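Local coordinates for protein nickel-dependent hydrogenase large subunit (Allochromatium vinosum, PDB 3MYR) that forms the nickel-iron-bearing half of a heterodimeric hydrogenase that oxidises molecular hydrogen and hands the electrons to an acceptor, at residues Q30-S34 against A525-A529; A122-P127 against Q152-K156; F327-Y333 against G372-A378. One frame throughout, in Å; residues are numbered along the deposited sequence.

Contacts 1 and 3 are buried and adjoin each other, their centres about 14 Å apart: a tyrosine of 372-378 reaches the edge strand and the helix paired in contact 1, so the two share one polar network. Contact 2 is partly buried and lies about 37 Å from contact 1 and 46 Å from contact 3, between centres, away from the metal sites. The chemistry follows this placing. Contact 1 sets a helix against a strand through one multiply bonded carboxylate; contact 3 interlocks two irregular segments through six hydrogen bonds and an aromatic cluster; contact 2 closes a turn on a helix with one amide and a few methyl contacts.

Contact 1: residues Q30-S34 against A525-A529; sequences QAYSS and AYEAA
Ser33 and Glu527 supply the one hydrogen bond between strand residues 30-34 and helix residues 525-529. The backbone N of Ser33 donates to Glu527 OE1 over 3.0 Å, nearly straight at 169°, and meets the lone pair of OE1 that points away from the other carboxylate oxygen. The torsions explain the reach: Glu527 CG lies opposite the carbonyl carbon (chi1 -62°) and the chain runs extended beyond it, which carries the carboxylate over to the strand. OE1 also receives the hydroxyl of Tyr373, while OE2 forms a salt bridge with Arg517 and accepts from the backbone N of Gly524. Both oxygens of this buried group are therefore gripped, and the carboxylate has little freedom to rotate.

The remaining contacts are van der Waals. Glu527 CG rests 3.5 Å from Ala31 O and 3.7 Å from Ser33 CB, placing the methylene stem alongside the strand backbone. The CB atoms of Ala31 and Ser33 point toward the helix and that of Tyr32 points away, the alternation of an extended strand. Ala31 CB approaches Glu527 O at 3.9 Å. Ser33 OG, carried anti to its own N, lies 3.8 Å from Tyr526 CD2, obliquely to the ring, and is itself bonded to Ala514 O.

The small Ala31 and Ser33 side chains admit a close approach: the axes of the two segments come within 7.1 Å and run nearly antiparallel, at 155°. The arrangement is that of a helix covering one face of an antiparallel sheet, here at strand 27-35, the last in the order 5-7, 17-24, 27-35. It lies beside the active site, since the side chain of Tyr526 comes within about 7 Å of the bound nickel-iron centre.

Contact 2: residues A122-P127 against Q152-K156; sequences ALSADP and QKRIK
A type I beta turn from Ala122 to Ala125, closed by Ala125 N donating to Ala122 O, meets the side of helix residues 152-156, where Leu123 and Gln152 have the nearest CA atoms, 6.0 Å apart.

Gln152 is the main polar side chain in the contact. With CG anti to the backbone N (chi1 178°) and the chain extended beyond CG, it reaches straight from the helix into the mouth of the turn. Its CD lies 3.7 Å from Ala125 O and 3.8 Å from Leu123 O, so the amide group sits among backbone carbonyls. Pro127 crosses the Gln152 side chain at about a right angle, its CG touching the end of the amide. Shortening Gln152 to an alanine is likely to open a gap between turn and helix and leave the carbonyls of Ala122, Leu123 and Ala125 without the amide now lying against them.

Leu123 makes the apolar half of the contact through one methyl. Its CD2 meets Ile155 CG2 at 3.7 Å, the two side chains slanting across each other, and the same methyl lies 4.0 Å from Lys156 CB. It thus rests on the helix surface where Ile155 and Lys156 adjoin, while Lys156 carries its charged end away from the contact.

In the fold, the segment 122-127 links helix 119-122 to helix 127-137, which begins right after Asp126, the N-cap residue whose OD1 accepts from Ala129 N. Residues 152-156 belong to helix 145-160, whose Arg154 forms salt bridges with Asp31 and Asp35 of the small subunit. Helix 181-201 packs against both segments, with Pro181 touching Ala125, Leu185 touching Gln152 and Val188 touching Ile155.

Contact 3: residues F327-Y333 against G372-A378; sequences FVNHSWY and GYSWLKA
An antiparallel bridge joins the two segments at Phe327 and Ala378, a hydrogen-bonded pair with Phe327 N to Ala378 O and Ala378 N to Phe327 O each measuring 2.8 Å. Beyond this pair the backbones leave strand geometry but stay linked: Tyr373 N donates to His330 O at 2.9 Å and Trp332 N to Ser374 O at 3.0 Å. Gly372 CA lies against the backbone at His330 and Ser331, where a CB would probably collide with Trp332 CD1 and Ser331 O.

Two hydroxyls grip backbone carbonyls. Ser331 OG donates to Leu376 O over 2.7 Å, and Tyr333 OH to Trp375 O over 2.6 Å, the latter in the carbonyl plane. Ser374 OG accepts from Leu376 N, an ST turn.

Trp332, Tyr333 and Trp375 form an aromatic cluster. Trp332 turns an edge to Trp375, its CE3 lying 3.4 Å above the plane of that indole, with the planes at 68°; one of its own faces covers the backbone of Tyr373 and Ser374. Trp375 directs its edge at the face of Tyr333, planes 81° apart, giving a second T-shaped pair. The indole nitrogen of Trp375 bonds to Gly84 O of the small subunit, so the cluster touches the subunit interface. On the other flank Tyr373 CE1 packs 3.6 Å from His330 CB, the rings meeting obliquely.

Lys377 lays its CG over the Tyr333 ring, with chi1 at -65° and an extended chain sending NZ on to Gln349 O and Thr350 OG1. These are the two ends of the long irregular connection between strands 324-327 and 378-381, closed at its base by the Phe327–Ala378 bridge, with the Lys377 side chain about 4 Å from the magnesium ion bound at Glu42, Ala506 and His561, consistent with a second-shell position.

Contact 1: residues Q30-S34 against A525-A529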
ATOM      1  N   GLN B  30     -27.958  -3.062   8.934  1.00 30.52           N
ATOM      2  CA  GLN B  30     -26.759  -3.873   9.245  1.00 30.13           C
ATOM      3  C   GLN B  30     -25.819  -3.809   8.052  1.00 29.31           C
ATOM      4  O   GLN B  30     -26.269  -3.862   6.889  1.00 29.24           O
ATOM      5  CB  GLN B  30     -27.078  -5.352   9.520  1.00 31.68           C
ATOM      6  CG  GLN B  30     -27.870  -5.711  10.814  1.00 40.61           C
ATOM      7  CD  GLN B  30     -27.035  -5.605  12.124  1.00 55.10           C
ATOM      8  OE1 GLN B  30     -27.108  -4.576  12.825  1.00 61.52           O
ATOM      9  NE2 GLN B  30     -26.282  -6.672  12.477  1.00 56.14           N
ATOM     10  N   ALA B  31     -24.522  -3.723   8.324  1.00 26.12           N
ATOM     11  CA  ALA B  31     -23.525  -3.780   7.265  1.00 25.85           C
ATOM     12  C   ALA B  31     -22.569  -4.978   7.483  1.00 26.25           C
ATOM     13  O   ALA B  31     -22.272  -5.378   8.630  1.00 23.91           O
ATOM     14  CB  ALA B  31     -22.747  -2.460   7.214  1.00 24.78           C
ATOM     15  N   TYR B  32     -22.059  -5.518   6.376  1.00 26.31           N
ATOM     16  CA  TYR B  32     -21.121  -6.652   6.407  1.00 26.26           C
ATOM     17  C   TYR B  32     -19.940  -6.314   5.491  1.00 26.11           C
ATOM     18  O   TYR B  32     -20.145  -5.804   4.368  1.00 23.88           O
ATOM     19  CB  TYR B  32     -21.784  -7.966   5.957  1.00 25.28           C
ATOM     20  CG  TYR B  32     -22.985  -8.274   6.780  1.00 28.86           C
ATOM     21  CD1 TYR B  32     -22.903  -9.156   7.881  1.00 28.30           C
ATOM     22  CD2 TYR B  32     -24.210  -7.661   6.504  1.00 28.96           C
ATOM     23  CE1 TYR B  32     -24.004  -9.406   8.673  1.00 28.55           C
ATOM     24  CE2 TYR B  32     -25.346  -7.923   7.299  1.00 26.10           C
ATOM     25  CZ  TYR B  32     -25.213  -8.781   8.386  1.00 31.82           C
ATOM     26  OH  TYR B  32     -26.325  -9.077   9.170  1.00 31.77           O
ATOM     27  N   SER B  33     -18.727  -6.498   6.043  1.00 25.22           N
ATOM     28  CA  SER B  33     -17.455  -6.204   5.376  1.00 23.14           C
ATOM     29  C   SER B  33     -16.782  -7.554   5.024  1.00 23.88           C
ATOM     30  O   SER B  33     -16.577  -8.416   5.899  1.00 20.91           O
ATOM     31  CB  SER B  33     -16.532  -5.437   6.326  1.00 23.87           C
ATOM     32  OG  SER B  33     -15.278  -5.261   5.668  1.00 23.45           O
ATOM     33  N   SER B  34     -16.492  -7.757   3.744  1.00 24.07           N
ATOM     34  CA  SER B  34     -15.955  -9.004   3.264  1.00 21.75           C
ATOM     35  C   SER B  34     -14.741  -8.814   2.357  1.00 23.45           C
ATOM     36  O   SER B  34     -14.854  -8.186   1.313  1.00 21.96           O
ATOM     37  CB  SER B  34     -17.028  -9.708   2.441  1.00 24.56           C
ATOM     38  OG  SER B  34     -16.444 -10.885   1.880  1.00 25.74           O
ATOM     39  N   ALA B 525     -14.965  -2.229  12.816  1.00 25.33           N
ATOM     40  CA  ALA B 525     -15.042  -0.761  12.613  1.00 24.40           C
ATOM     41  C   ALA B 525     -15.839  -0.351  11.350  1.00 23.55           C
ATOM     42  O   ALA B 525     -16.735   0.483  11.443  1.00 21.58           O
ATOM     43  CB  ALA B 525     -13.709  -0.123  12.643  1.00 21.72           C
ATOM     44  N   TYR B 526     -15.564  -0.972  10.203  1.00 22.24           N
ATOM     45  CA  TYR B 526     -16.254  -0.523   8.957  1.00 21.73           C
ATOM     46  C   TYR B 526     -17.738  -0.771   9.149  1.00 22.47           C
ATOM     47  O   TYR B 526     -18.576   0.026   8.796  1.00 22.22           O
ATOM     48  CB  TYR B 526     -15.836  -1.366   7.747  1.00 20.11           C
ATOM     49  CG  TYR B 526     -14.430  -1.147   7.208  1.00 22.29           C
ATOM     50  CD1 TYR B 526     -13.473  -0.397   7.914  1.00 20.10           C
ATOM     51  CD2 TYR B 526     -14.054  -1.714   6.006  1.00 18.87           C
ATOM     52  CE1 TYR B 526     -12.179  -0.195   7.402  1.00 23.30           C
ATOM     53  CE2 TYR B 526     -12.753  -1.509   5.477  1.00 23.21           C
ATOM     54  CZ  TYR B 526     -11.813  -0.802   6.203  1.00 21.90           C
ATOM     55  OH  TYR B 526     -10.499  -0.743   5.754  1.00 25.45           O
ATOM     56  N   GLU B 527     -18.059  -1.955   9.645  1.00 23.04           N
ATOM     57  CA  GLU B 527     -19.438  -2.369   9.782  1.00 24.80           C
ATOM     58  C   GLU B 527     -20.184  -1.470  10.794  1.00 24.78           C
ATOM     59  O   GLU B 527     -21.307  -1.002  10.533  1.00 24.95           O
ATOM     60  CB  GLU B 527     -19.496  -3.881  10.163  1.00 24.35           C
ATOM     61  CG  GLU B 527     -18.893  -4.861   9.098  1.00 21.49           C
ATOM     62  CD  GLU B 527     -18.753  -6.296   9.676  1.00 26.38           C
ATOM     63  OE1 GLU B 527     -18.834  -7.298   8.923  1.00 23.79           O
ATOM     64  OE2 GLU B 527     -18.602  -6.427  10.918  1.00 25.08           O
ATOM     65  N   ALA B 528     -19.548  -1.178  11.921  1.00 24.13           N
ATOM     66  CA  ALA B 528     -20.214  -0.364  12.935  1.00 25.40           C
ATOM     67  C   ALA B 528     -20.296   1.073  12.400  1.00 25.78           C
ATOM     68  O   ALA B 528     -21.269   1.787  12.694  1.00 27.35           O
ATOM     69  CB  ALA B 528     -19.454  -0.391  14.278  1.00 23.94           C
ATOM     70  N   ALA B 529     -19.325   1.484  11.573  1.00 24.85           N
ATOM     71  CA  ALA B 529     -19.323   2.850  11.018  1.00 24.48           C
ATOM     72  C   ALA B 529     -20.536   3.077  10.072  1.00 24.96           C
ATOM     73  O   ALA B 529     -21.174   4.124  10.132  1.00 24.88           O
ATOM     74  CB  ALA B 529     -18.010   3.116  10.274  1.00 24.36           C
TER

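Contact 2: residues A122-P127 against Q152-K156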
ATOM      1  N   ALA B 122     -16.674  20.666 -12.126  1.00 22.66           N
ATOM      2  CA  ALA B 122     -15.430  21.455 -12.411  1.00 22.99           C
ATOM      3  C   ALA B 122     -15.444  22.071 -13.829  1.00 23.97           C
ATOM      4  O   ALA B 122     -14.924  23.134 -14.042  1.00 24.17           O
ATOM      5  CB  ALA B 122     -14.163  20.562 -12.243  1.00 20.80           C
ATOM      6  N   LEU B 123     -16.081  21.424 -14.796  1.00 25.35           N
ATOM      7  CA  LEU B 123     -16.132  21.969 -16.168  1.00 27.61           C
ATOM      8  C   LEU B 123     -16.916  23.243 -16.287  1.00 29.93           C
ATOM      9  O   LEU B 123     -16.802  23.921 -17.297  1.00 32.16           O
ATOM     10  CB  LEU B 123     -16.766  20.953 -17.132  1.00 29.81           C
ATOM     11  CG  LEU B 123     -16.056  19.568 -17.148  1.00 34.68           C
ATOM     12  CD1 LEU B 123     -16.724  18.709 -18.251  1.00 36.24           C
ATOM     13  CD2 LEU B 123     -14.552  19.757 -17.399  1.00 34.02           C
ATOM     14  N   SER B 124     -17.724  23.572 -15.279  1.00 29.09           N
ATOM     15  CA  SER B 124     -18.542  24.804 -15.283  1.00 30.57           C
ATOM     16  C   SER B 124     -17.850  25.974 -14.579  1.00 29.11           C
ATOM     17  O   SER B 124     -18.413  27.056 -14.523  1.00 28.48           O
ATOM     18  CB  SER B 124     -19.821  24.584 -14.409  1.00 30.74           C
ATOM     19  OG  SER B 124     -20.681  23.835 -15.157  1.00 36.68           O
ATOM     20  N   ALA B 125     -16.743  25.715 -13.899  1.00 26.77           N
ATOM     21  CA  ALA B 125     -16.122  26.757 -13.054  1.00 25.16           C
ATOM     22  C   ALA B 125     -15.634  27.902 -13.887  1.00 25.04           C
ATOM     23  O   ALA B 125     -15.200  27.731 -15.045  1.00 24.05           O
ATOM     24  CB  ALA B 125     -14.951  26.178 -12.258  1.00 21.27           C
ATOM     25  N   ASP B 126     -15.667  29.070 -13.294  1.00 26.03           N
ATOM     26  CA  ASP B 126     -14.983  30.189 -13.880  1.00 26.45           C
ATOM     27  C   ASP B 126     -13.499  30.078 -13.441  1.00 26.82           C
ATOM     28  O   ASP B 126     -13.225  30.050 -12.242  1.00 24.95           O
ATOM     29  CB  ASP B 126     -15.641  31.483 -13.362  1.00 28.46           C
ATOM     30  CG  ASP B 126     -14.842  32.776 -13.754  1.00 32.47           C
ATOM     31  OD1 ASP B 126     -14.712  33.699 -12.941  1.00 41.32           O
ATOM     32  OD2 ASP B 126     -14.378  32.926 -14.889  1.00 45.37           O
ATOM     33  N   PRO B 127     -12.553  30.148 -14.409  1.00 25.55           N
ATOM     34  CA  PRO B 127     -11.148  29.954 -14.083  1.00 26.52           C
ATOM     35  C   PRO B 127     -10.633  31.053 -13.143  1.00 25.65           C
ATOM     36  O   PRO B 127      -9.904  30.766 -12.214  1.00 23.75           O
ATOM     37  CB  PRO B 127     -10.442  30.011 -15.444  1.00 27.51           C
ATOM     38  CG  PRO B 127     -11.529  29.454 -16.431  1.00 27.61           C
ATOM     39  CD  PRO B 127     -12.839  30.051 -15.861  1.00 25.96           C
ATOM     40  N   GLN B 152      -8.878  22.917 -16.845  1.00 24.06           N
ATOM     41  CA  GLN B 152     -10.277  22.666 -17.182  1.00 23.61           C
ATOM     42  C   GLN B 152     -10.444  22.211 -18.661  1.00 25.26           C
ATOM     43  O   GLN B 152     -11.205  21.271 -18.986  1.00 25.43           O
ATOM     44  CB  GLN B 152     -11.084  23.956 -16.905  1.00 23.53           C
ATOM     45  CG  GLN B 152     -12.568  23.887 -17.250  1.00 25.59           C
ATOM     46  CD  GLN B 152     -13.263  25.195 -16.924  1.00 25.68           C
ATOM     47  OE1 GLN B 152     -14.060  25.268 -15.971  1.00 27.30           O
ATOM     48  NE2 GLN B 152     -12.873  26.250 -17.611  1.00 19.89           N
ATOM     49  N   LYS B 153      -9.751  22.882 -19.567  1.00 25.86           N
ATOM     50  CA  LYS B 153      -9.857  22.525 -20.973  1.00 28.68           C
ATOM     51  C   LYS B 153      -9.382  21.091 -21.288  1.00 28.37           C
ATOM     52  O   LYS B 153     -10.028  20.363 -22.076  1.00 28.00           O
ATOM     53  CB  LYS B 153      -9.140  23.559 -21.821  1.00 30.44           C
ATOM     54  CG  LYS B 153      -8.798  23.029 -23.204  1.00 41.08           C
ATOM     55  CD  LYS B 153      -9.598  23.741 -24.349  1.00 56.63           C
ATOM     56  CE  LYS B 153      -8.978  25.138 -24.692  1.00 65.94           C
ATOM     57  NZ  LYS B 153      -7.585  25.305 -24.098  1.00 68.74           N
ATOM     58  N   ARG B 154      -8.322  20.631 -20.626  1.00 26.01           N
ATOM     59  CA  ARG B 154      -7.879  19.277 -20.847  1.00 27.16           C
ATOM     60  C   ARG B 154      -8.974  18.299 -20.360  1.00 26.46           C
ATOM     61  O   ARG B 154      -9.206  17.245 -20.959  1.00 26.42           O
ATOM     62  CB  ARG B 154      -6.623  18.953 -20.007  1.00 26.38           C
ATOM     63  CG  ARG B 154      -5.356  19.360 -20.590  1.00 33.49           C
ATOM     64  CD  ARG B 154      -4.173  18.753 -19.771  1.00 34.85           C
ATOM     65  NE  ARG B 154      -3.617  17.547 -20.360  1.00 32.75           N
ATOM     66  CZ  ARG B 154      -2.551  16.923 -19.849  1.00 36.44           C
ATOM     67  NH1 ARG B 154      -1.976  17.396 -18.734  1.00 28.32           N
ATOM     68  NH2 ARG B 154      -2.071  15.835 -20.438  1.00 33.79           N
ATOM     69  N   ILE B 155      -9.584  18.587 -19.238  1.00 24.68           N
ATOM     70  CA  ILE B 155     -10.592  17.657 -18.726  1.00 26.41           C
ATOM     71  C   ILE B 155     -11.832  17.742 -19.599  1.00 27.44           C
ATOM     72  O   ILE B 155     -12.501  16.717 -19.886  1.00 28.57           O
ATOM     73  CB  ILE B 155     -10.959  18.000 -17.304  1.00 27.91           C
ATOM     74  CG1 ILE B 155      -9.722  17.839 -16.455  1.00 32.61           C
ATOM     75  CG2 ILE B 155     -12.053  17.073 -16.765  1.00 32.74           C
ATOM     76  CD1 ILE B 155      -9.864  18.847 -15.411  1.00 49.69           C
ATOM     77  N   LYS B 156     -12.149  18.943 -20.028  1.00 26.32           N
ATOM     78  CA  LYS B 156     -13.270  19.097 -20.947  1.00 27.84           C
ATOM     79  C   LYS B 156     -13.054  18.326 -22.289  1.00 28.20           C
ATOM     80  O   LYS B 156     -13.936  17.604 -22.693  1.00 27.76           O
ATOM     81  CB  LYS B 156     -13.507  20.557 -21.224  1.00 28.01           C
ATOM     82  CG  LYS B 156     -14.639  20.855 -22.211  1.00 35.68           C
ATOM     83  CD  LYS B 156     -15.081  22.303 -22.012  1.00 45.87           C
ATOM     84  CE  LYS B 156     -16.436  22.631 -22.703  1.00 54.31           C
ATOM     85  NZ  LYS B 156     -16.110  23.079 -24.092  1.00 55.65           N
TER

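Contact 3: residues F327-Y333 against G372-A378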
ATOM      1  N   PHE B 327     -10.147 -13.847  16.010  1.00 23.00           N
ATOM      2  CA  PHE B 327     -11.288 -14.772  15.999  1.00 25.14           C
ATOM      3  C   PHE B 327     -11.656 -15.067  14.555  1.00 23.80           C
ATOM      4  O   PHE B 327     -11.326 -14.278  13.624  1.00 23.59           O
ATOM      5  CB  PHE B 327     -12.492 -14.159  16.744  1.00 21.76           C
ATOM      6  CG  PHE B 327     -12.320 -14.122  18.238  1.00 26.81           C
ATOM      7  CD1 PHE B 327     -12.840 -15.168  19.052  1.00 27.69           C
ATOM      8  CD2 PHE B 327     -11.657 -13.069  18.852  1.00 24.36           C
ATOM      9  CE1 PHE B 327     -12.705 -15.118  20.480  1.00 27.20           C
ATOM     10  CE2 PHE B 327     -11.505 -13.000  20.263  1.00 26.79           C
ATOM     11  CZ  PHE B 327     -12.036 -14.040  21.092  1.00 28.25           C
ATOM     12  N   VAL B 328     -12.306 -16.220  14.365  1.00 24.92           N
ATOM     13  CA  VAL B 328     -12.687 -16.683  13.058  1.00 25.30           C
ATOM     14  C   VAL B 328     -14.146 -17.165  13.020  1.00 27.42           C
ATOM     15  O   VAL B 328     -14.529 -17.865  12.104  1.00 28.92           O
ATOM     16  CB  VAL B 328     -11.738 -17.693  12.481  1.00 22.69           C
ATOM     17  CG1 VAL B 328     -10.314 -17.083  12.360  1.00 26.08           C
ATOM     18  CG2 VAL B 328     -11.735 -19.033  13.329  1.00 25.68           C
ATOM     19  N   ASN B 329     -14.957 -16.729  13.984  1.00 28.49           N
ATOM     20  CA  ASN B 329     -16.371 -17.158  14.028  1.00 28.35           C
ATOM     21  C   ASN B 329     -17.073 -16.800  12.721  1.00 29.08           C
ATOM     22  O   ASN B 329     -18.072 -17.410  12.426  1.00 26.36           O
ATOM     23  CB  ASN B 329     -17.153 -16.397  15.092  1.00 28.09           C
ATOM     24  CG  ASN B 329     -16.450 -16.365  16.428  1.00 32.25           C
ATOM     25  OD1 ASN B 329     -15.595 -15.508  16.654  1.00 33.89           O
ATOM     26  ND2 ASN B 329     -16.883 -17.237  17.360  1.00 30.61           N
ATOM     27  N   HIS B 330     -16.621 -15.737  12.018  1.00 25.60           N
ATOM     28  CA  HIS B 330     -17.237 -15.352  10.724  1.00 25.69           C
ATOM     29  C   HIS B 330     -16.188 -15.148   9.615  1.00 25.85           C
ATOM     30  O   HIS B 330     -16.377 -14.310   8.743  1.00 25.77           O
ATOM     31  CB  HIS B 330     -18.079 -14.087  10.881  1.00 26.67           C
ATOM     32  CG  HIS B 330     -19.378 -14.336  11.584  1.00 28.59           C
ATOM     33  ND1 HIS B 330     -19.579 -14.038  12.918  1.00 32.53           N
ATOM     34  CD2 HIS B 330     -20.517 -14.937  11.152  1.00 21.99           C
ATOM     35  CE1 HIS B 330     -20.819 -14.375  13.259  1.00 30.38           C
ATOM     36  NE2 HIS B 330     -21.409 -14.912  12.207  1.00 33.17           N
ATOM     37  N   SER B 331     -15.131 -15.984   9.631  1.00 24.96           N
ATOM     38  CA  SER B 331     -14.005 -15.906   8.693  1.00 26.24           C
ATOM     39  C   SER B 331     -13.802 -17.294   8.106  1.00 25.78           C
ATOM     40  O   SER B 331     -14.145 -18.301   8.737  1.00 27.01           O
ATOM     41  CB  SER B 331     -12.720 -15.480   9.419  1.00 24.38           C
ATOM     42  OG  SER B 331     -12.963 -14.271  10.155  1.00 27.85           O
ATOM     43  N   TRP B 332     -13.214 -17.339   6.909  1.00 26.07           N
ATOM     44  CA  TRP B 332     -13.032 -18.582   6.174  1.00 25.12           C
ATOM     45  C   TRP B 332     -11.778 -19.359   6.565  1.00 26.45           C
ATOM     46  O   TRP B 332     -10.912 -19.618   5.712  1.00 28.83           O
ATOM     47  CB  TRP B 332     -13.071 -18.248   4.695  1.00 22.84           C
ATOM     48  CG  TRP B 332     -14.440 -17.826   4.264  1.00 25.49           C
ATOM     49  CD1 TRP B 332     -15.619 -18.445   4.577  1.00 22.21           C
ATOM     50  CD2 TRP B 332     -14.777 -16.751   3.368  1.00 22.74           C
ATOM     51  NE1 TRP B 332     -16.675 -17.818   3.955  1.00 22.65           N
ATOM     52  CE2 TRP B 332     -16.198 -16.770   3.210  1.00 23.51           C
ATOM     53  CE3 TRP B 332     -14.017 -15.830   2.628  1.00 20.46           C
ATOM     54  CZ2 TRP B 332     -16.896 -15.857   2.363  1.00 24.94           C
ATOM     55  CZ3 TRP B 332     -14.711 -14.885   1.787  1.00 24.29           C
ATOM     56  CH2 TRP B 332     -16.134 -14.929   1.661  1.00 27.19           C
ATOM     57  N   TYR B 333     -11.683 -19.727   7.848  1.00 25.84           N
ATOM     58  CA  TYR B 333     -10.510 -20.345   8.420  1.00 26.09           C
ATOM     59  C   TYR B 333     -10.985 -21.472   9.357  1.00 28.94           C
ATOM     60  O   TYR B 333     -12.159 -21.483   9.875  1.00 27.84           O
ATOM     61  CB  TYR B 333      -9.663 -19.345   9.242  1.00 25.39           C
ATOM     62  CG  TYR B 333      -9.010 -18.278   8.378  1.00 25.08           C
ATOM     63  CD1 TYR B 333      -9.642 -17.026   8.185  1.00 21.70           C
ATOM     64  CD2 TYR B 333      -7.814 -18.542   7.693  1.00 23.04           C
ATOM     65  CE1 TYR B 333      -9.089 -16.064   7.351  1.00 24.20           C
ATOM     66  CE2 TYR B 333      -7.254 -17.587   6.842  1.00 23.04           C
ATOM     67  CZ  TYR B 333      -7.916 -16.359   6.650  1.00 21.90           C
ATOM     68  OH  TYR B 333      -7.366 -15.361   5.845  1.00 22.32           O
ATOM     69  N   GLY B 372     -18.780 -18.086   8.091  1.00 27.30           N
ATOM     70  CA  GLY B 372     -17.686 -17.285   7.491  1.00 27.15           C
ATOM     71  C   GLY B 372     -18.205 -16.433   6.340  1.00 27.01           C
ATOM     72  O   GLY B 372     -19.001 -16.905   5.482  1.00 25.97           O
ATOM     73  N   TYR B 373     -17.800 -15.163   6.308  1.00 25.84           N
ATOM     74  CA  TYR B 373     -18.180 -14.316   5.181  1.00 24.37           C
ATOM     75  C   TYR B 373     -17.031 -13.400   4.703  1.00 25.01           C
ATOM     76  O   TYR B 373     -17.256 -12.402   3.950  1.00 25.16           O
ATOM     77  CB  TYR B 373     -19.512 -13.542   5.482  1.00 25.17           C
ATOM     78  CG  TYR B 373     -19.468 -12.482   6.619  1.00 23.04           C
ATOM     79  CD1 TYR B 373     -20.011 -12.747   7.881  1.00 22.19           C
ATOM     80  CD2 TYR B 373     -18.902 -11.209   6.393  1.00 20.87           C
ATOM     81  CE1 TYR B 373     -20.012 -11.756   8.897  1.00 19.91           C
ATOM     82  CE2 TYR B 373     -18.883 -10.219   7.368  1.00 20.55           C
ATOM     83  CZ  TYR B 373     -19.439 -10.524   8.629  1.00 24.82           C
ATOM     84  OH  TYR B 373     -19.388  -9.589   9.594  1.00 21.49           O
ATOM     85  N   SER B 374     -15.794 -13.736   5.115  1.00 24.31           N
ATOM     86  CA  SER B 374     -14.653 -12.932   4.812  1.00 21.70           C
ATOM     87  C   SER B 374     -13.340 -13.705   4.917  1.00 22.53           C
ATOM     88  O   SER B 374     -13.211 -14.619   5.728  1.00 23.77           O
ATOM     89  CB  SER B 374     -14.580 -11.697   5.777  1.00 22.50           C
ATOM     90  OG  SER B 374     -13.446 -10.819   5.409  1.00 22.04           O
ATOM     91  N   TRP B 375     -12.332 -13.267   4.140  1.00 21.18           N
ATOM     92  CA  TRP B 375     -10.990 -13.775   4.269  1.00 19.87           C
ATOM     93  C   TRP B 375     -10.251 -13.029   5.358  1.00 19.03           C
ATOM     94  O   TRP B 375      -9.156 -13.449   5.694  1.00 20.13           O
ATOM     95  CB  TRP B 375     -10.170 -13.764   2.964  1.00 18.75           C
ATOM     96  CG  TRP B 375     -10.570 -14.858   2.003  1.00 17.96           C
ATOM     97  CD1 TRP B 375     -11.170 -14.702   0.784  1.00 18.22           C
ATOM     98  CD2 TRP B 375     -10.336 -16.246   2.163  1.00 20.50           C
ATOM     99  NE1 TRP B 375     -11.376 -15.925   0.185  1.00 22.48           N
ATOM    100  CE2 TRP B 375     -10.908 -16.900   1.039  1.00 23.92           C
ATOM    101  CE3 TRP B 375      -9.802 -17.030   3.214  1.00 19.55           C
ATOM    102  CZ2 TRP B 375     -10.849 -18.298   0.867  1.00 21.41           C
ATOM    103  CZ3 TRP B 375      -9.719 -18.430   3.023  1.00 20.73           C
ATOM    104  CH2 TRP B 375     -10.273 -19.045   1.883  1.00 20.13           C
ATOM    105  N   LEU B 376     -10.865 -12.006   5.958  1.00 18.83           N
ATOM    106  CA  LEU B 376     -10.232 -11.343   7.130  1.00 20.51           C
ATOM    107  C   LEU B 376     -10.531 -12.087   8.406  1.00 21.34           C
ATOM    108  O   LEU B 376     -11.698 -12.424   8.654  1.00 21.71           O
ATOM    109  CB  LEU B 376     -10.658  -9.851   7.318  1.00 19.41           C
ATOM    110  CG  LEU B 376     -10.100  -8.867   6.241  1.00 20.91           C
ATOM    111  CD1 LEU B 376     -10.828  -9.086   4.858  1.00 14.68           C
ATOM    112  CD2 LEU B 376     -10.434  -7.457   6.778  1.00 17.64           C
ATOM    113  N   LYS B 377      -9.491 -12.366   9.210  1.00 22.55           N
ATOM    114  CA  LYS B 377      -9.701 -12.700  10.634  1.00 22.03           C
ATOM    115  C   LYS B 377     -10.323 -11.491  11.381  1.00 22.68           C
ATOM    116  O   LYS B 377     -10.288 -10.356  10.871  1.00 21.40           O
ATOM    117  CB  LYS B 377      -8.389 -13.108  11.285  1.00 22.35           C
ATOM    118  CG  LYS B 377      -7.799 -14.409  10.716  1.00 21.91           C
ATOM    119  CD  LYS B 377      -6.482 -14.714  11.391  1.00 21.45           C
ATOM    120  CE  LYS B 377      -5.887 -15.992  10.782  1.00 20.99           C
ATOM    121  NZ  LYS B 377      -4.480 -16.261  11.314  1.00 22.53           N
ATOM    122  N   ALA B 378     -10.893 -11.747  12.577  1.00 22.63           N
ATOM    123  CA  ALA B 378     -11.474 -10.697  13.415  1.00 22.69           C
ATOM    124  C   ALA B 378     -10.654 -10.405  14.683  1.00 22.38           C
ATOM    125  O   ALA B 378     -10.794 -11.125  15.669  1.00 24.36           O
ATOM    126  CB  ALA B 378     -12.929 -11.044  13.770  1.00 22.76           C
TER